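Local coordinates for pollen-specific leucine-rich repeat extensin-like protein 1 (Arabidopsis thaliana, PDB 6TME), which probably binds RALF-family signalling peptides through its leucine-rich-repeat domain, linking peptide signalling to the cell wall of pollen tubes, at residues Ala265-Phe270 with Phe289-Phe294. Sequence-based numbering, arbitrary orientation.
Sequences ASSNGF and FSYNKF
Amide oxygen OD1 of N292 takes a nearly straight bond from the backbone N of F270 at 3.0 Å (166°), its donor tilted from the carbonyl plane, and a weak, bent one from N of N268 at 3.2 Å. The other end of the same amide donates twice: ND2 reaches O of A265 at 3.0 Å and, back within its own segment, O of F289 at 3.0 Å. Both acceptors lie in the amide plane, although ND2 stands above each carbonyl's own plane. With CG beside the backbone N and anti to the carbonyl carbon (chi1 -84°), the side chain spans the two turns with each end of the amide engaged. This is the asparagine ladder of a leucine-rich-repeat solenoid, in which asparagines of successive coils each tie their own turn to the backbone of the preceding coil. N268 plays the same part one coil earlier, bonding to F241 and L246, while N316 continues the series by gripping F289 and F294. A smaller alanine at N292 would probably leave the amide hydrogen of F270 without its acceptor and let the 265-270 turn drift from its neighbour. Direct backbone bonds supplement the ladder: N of S267 meets O of S290 at 2.9 Å, and N of K293 meets O of F270 at 2.8 Å. Inside the coil the phenylalanines of successive turns pack against each other. F270 and F294 run alongside one another in the same direction, the CB of F270 resting 3.4 Å from CZ of F294. CB of A265 abuts the F289 ring at its edge, 4.0 Å from CD1. S290 also touches a sugar of a glycan attached to the protein, and the Y291 ring stacks on Y315 of the following coil.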
ATOM      1  N   ALA A 265      -6.072   7.777   9.403  1.00 26.26           N
ATOM      2  CA  ALA A 265      -6.435   8.973   8.653  1.00 22.03           C
ATOM      3  C   ALA A 265      -5.635  10.184   9.108  1.00 24.84           C
ATOM      4  O   ALA A 265      -6.044  11.327   8.860  1.00 27.58           O
ATOM      5  CB  ALA A 265      -7.934   9.254   8.774  1.00 16.84           C
ATOM      6  N   SER A 266      -4.473   9.958   9.709  1.00 23.24           N
ATOM      7  CA  SER A 266      -3.816  11.028  10.434  1.00 32.83           C
ATOM      8  C   SER A 266      -3.092  11.986   9.488  1.00 32.78           C
ATOM      9  O   SER A 266      -2.763  11.655   8.336  1.00 28.12           O
ATOM     10  CB  SER A 266      -2.838  10.463  11.473  1.00 28.25           C
ATOM     11  OG  SER A 266      -1.741   9.812  10.864  1.00 39.56           O
ATOM     12  N   SER A 267      -2.855  13.197  10.001  1.00 29.50           N
ATOM     13  CA  SER A 267      -2.078  14.220   9.306  1.00 26.96           C
ATOM     14  C   SER A 267      -2.760  14.618   8.003  1.00 28.87           C
ATOM     15  O   SER A 267      -2.148  14.639   6.931  1.00 33.94           O
ATOM     16  CB  SER A 267      -0.642  13.753   9.062  1.00 17.64           C
ATOM     17  OG  SER A 267      -0.018  13.566  10.307  1.00 39.07           O
ATOM     18  N   ASN A 268      -4.059  14.892   8.103  1.00 29.69           N
ATOM     19  CA  ASN A 268      -4.810  15.448   6.993  1.00 26.22           C
ATOM     20  C   ASN A 268      -5.464  16.733   7.485  1.00 35.64           C
ATOM     21  O   ASN A 268      -4.878  17.445   8.306  1.00 35.50           O
ATOM     22  CB  ASN A 268      -5.814  14.415   6.467  1.00 21.02           C
ATOM     23  CG  ASN A 268      -5.161  13.427   5.466  1.00 26.22           C
ATOM     24  OD1 ASN A 268      -4.956  13.759   4.308  1.00 30.09           O
ATOM     25  ND2 ASN A 268      -4.792  12.240   5.940  1.00 13.35           N
ATOM     26  N   GLY A 269      -6.669  17.034   7.009  1.00 26.05           N
ATOM     27  CA  GLY A 269      -7.354  18.243   7.395  1.00 20.82           C
ATOM     28  C   GLY A 269      -8.828  17.963   7.576  1.00 26.46           C
ATOM     29  O   GLY A 269      -9.676  18.775   7.192  1.00 27.51           O
ATOM     30  N   PHE A 270      -9.151  16.805   8.144  1.00 24.43           N
ATOM     31  CA  PHE A 270     -10.548  16.471   8.352  1.00 29.85           C
ATOM     32  C   PHE A 270     -11.172  17.360   9.426  1.00 33.36           C
ATOM     33  O   PHE A 270     -10.495  17.870  10.321  1.00 27.70           O
ATOM     34  CB  PHE A 270     -10.686  15.006   8.729  1.00 25.40           C
ATOM     35  CG  PHE A 270     -10.239  14.066   7.655  1.00 32.02           C
ATOM     36  CD1 PHE A 270     -10.961  13.947   6.467  1.00 31.09           C
ATOM     37  CD2 PHE A 270      -9.102  13.290   7.829  1.00 26.57           C
ATOM     38  CE1 PHE A 270     -10.549  13.077   5.479  1.00 41.26           C
ATOM     39  CE2 PHE A 270      -8.687  12.419   6.840  1.00 32.28           C
ATOM     40  CZ  PHE A 270      -9.407  12.308   5.664  1.00 30.33           C
ATOM     41  N   PHE A 289      -6.476   9.027  14.226  1.00 31.01           N
ATOM     42  CA  PHE A 289      -7.022  10.245  13.636  1.00 24.02           C
ATOM     43  C   PHE A 289      -6.192  11.465  13.981  1.00 27.97           C
ATOM     44  O   PHE A 289      -6.670  12.594  13.796  1.00 30.19           O
ATOM     45  CB  PHE A 289      -8.464  10.489  14.088  1.00 21.23           C
ATOM     46  CG  PHE A 289      -9.425   9.424  13.673  1.00 23.71           C
ATOM     47  CD1 PHE A 289      -9.642   9.151  12.348  1.00 37.20           C
ATOM     48  CD2 PHE A 289     -10.138   8.728  14.610  1.00 33.81           C
ATOM     49  CE1 PHE A 289     -10.537   8.183  11.972  1.00 37.52           C
ATOM     50  CE2 PHE A 289     -11.045   7.769  14.238  1.00 36.67           C
ATOM     51  CZ  PHE A 289     -11.234   7.488  12.928  1.00 36.96           C
ATOM     52  N   SER A 290      -4.977  11.273  14.499  1.00 17.59           N
ATOM     53  CA  SER A 290      -4.191  12.412  14.966  1.00 27.01           C
ATOM     54  C   SER A 290      -3.962  13.432  13.842  1.00 29.03           C
ATOM     55  O   SER A 290      -4.047  13.122  12.647  1.00 27.82           O
ATOM     56  CB  SER A 290      -2.851  11.940  15.544  1.00 18.03           C
ATOM     57  OG  SER A 290      -1.969  11.543  14.516  1.00 36.32           O
ATOM     58  N   TYR A 291      -3.691  14.673  14.250  1.00 29.28           N
ATOM     59  CA  TYR A 291      -3.273  15.757  13.352  1.00 25.99           C
ATOM     60  C   TYR A 291      -4.331  16.039  12.292  1.00 22.30           C
ATOM     61  O   TYR A 291      -4.096  15.941  11.085  1.00 28.35           O
ATOM     62  CB  TYR A 291      -1.931  15.447  12.696  1.00 28.58           C
ATOM     63  CG  TYR A 291      -0.782  15.492  13.646  1.00 28.07           C
ATOM     64  CD1 TYR A 291      -0.171  16.703  13.956  1.00 31.31           C
ATOM     65  CD2 TYR A 291      -0.289  14.321  14.225  1.00 28.83           C
ATOM     66  CE1 TYR A 291       0.879  16.757  14.836  1.00 35.74           C
ATOM     67  CE2 TYR A 291       0.766  14.358  15.109  1.00 31.43           C
ATOM     68  CZ  TYR A 291       1.348  15.583  15.413  1.00 40.89           C
ATOM     69  OH  TYR A 291       2.413  15.644  16.286  1.00 52.52           O
ATOM     70  N   ASN A 292      -5.514  16.386  12.772  1.00 23.29           N
ATOM     71  CA  ASN A 292      -6.605  16.791  11.909  1.00 25.02           C
ATOM     72  C   ASN A 292      -7.258  18.006  12.552  1.00 30.34           C
ATOM     73  O   ASN A 292      -6.647  18.695  13.373  1.00 34.49           O
ATOM     74  CB  ASN A 292      -7.534  15.592  11.691  1.00 26.45           C
ATOM     75  CG  ASN A 292      -7.048  14.703  10.571  1.00 30.94           C
ATOM     76  OD1 ASN A 292      -7.007  15.124   9.417  1.00 37.23           O
ATOM     77  ND2 ASN A 292      -6.661  13.479  10.903  1.00 26.88           N
ATOM     78  N   LYS A 293      -8.508  18.269  12.196  1.00 32.48           N
ATOM     79  CA  LYS A 293      -9.256  19.363  12.800  1.00 36.90           C
ATOM     80  C   LYS A 293     -10.584  18.862  13.336  1.00 33.82           C
ATOM     81  O   LYS A 293     -11.595  19.567  13.293  1.00 33.10           O
ATOM     82  CB  LYS A 293      -9.466  20.503  11.804  1.00 35.62           C
ATOM     83  CG  LYS A 293      -8.315  21.472  11.796  1.00 47.75           C
ATOM     84  CD  LYS A 293      -7.638  21.565  10.451  1.00 48.16           C
ATOM     85  CE  LYS A 293      -8.536  22.188   9.418  1.00 54.98           C
ATOM     86  NZ  LYS A 293      -7.781  22.400   8.155  1.00 61.90           N
ATOM     87  N   PHE A 294     -10.604  17.633  13.849  1.00 32.54           N
ATOM     88  CA  PHE A 294     -11.835  17.094  14.407  1.00 32.43           C
ATOM     89  C   PHE A 294     -12.247  17.859  15.654  1.00 36.01           C
ATOM     90  O   PHE A 294     -11.412  18.354  16.424  1.00 28.18           O
ATOM     91  CB  PHE A 294     -11.688  15.630  14.787  1.00 27.71           C
ATOM     92  CG  PHE A 294     -11.461  14.722  13.633  1.00 25.50           C
ATOM     93  CD1 PHE A 294     -12.468  14.487  12.705  1.00 26.96           C
ATOM     94  CD2 PHE A 294     -10.240  14.073  13.488  1.00 25.85           C
ATOM     95  CE1 PHE A 294     -12.257  13.629  11.631  1.00 32.14           C
ATOM     96  CE2 PHE A 294     -10.024  13.222  12.412  1.00 36.46           C
ATOM     97  CZ  PHE A 294     -11.036  12.993  11.486  1.00 28.09           C
TER
HETATM   98  O   HOH W   1      -8.946  21.426   6.292  1.00 47.43           O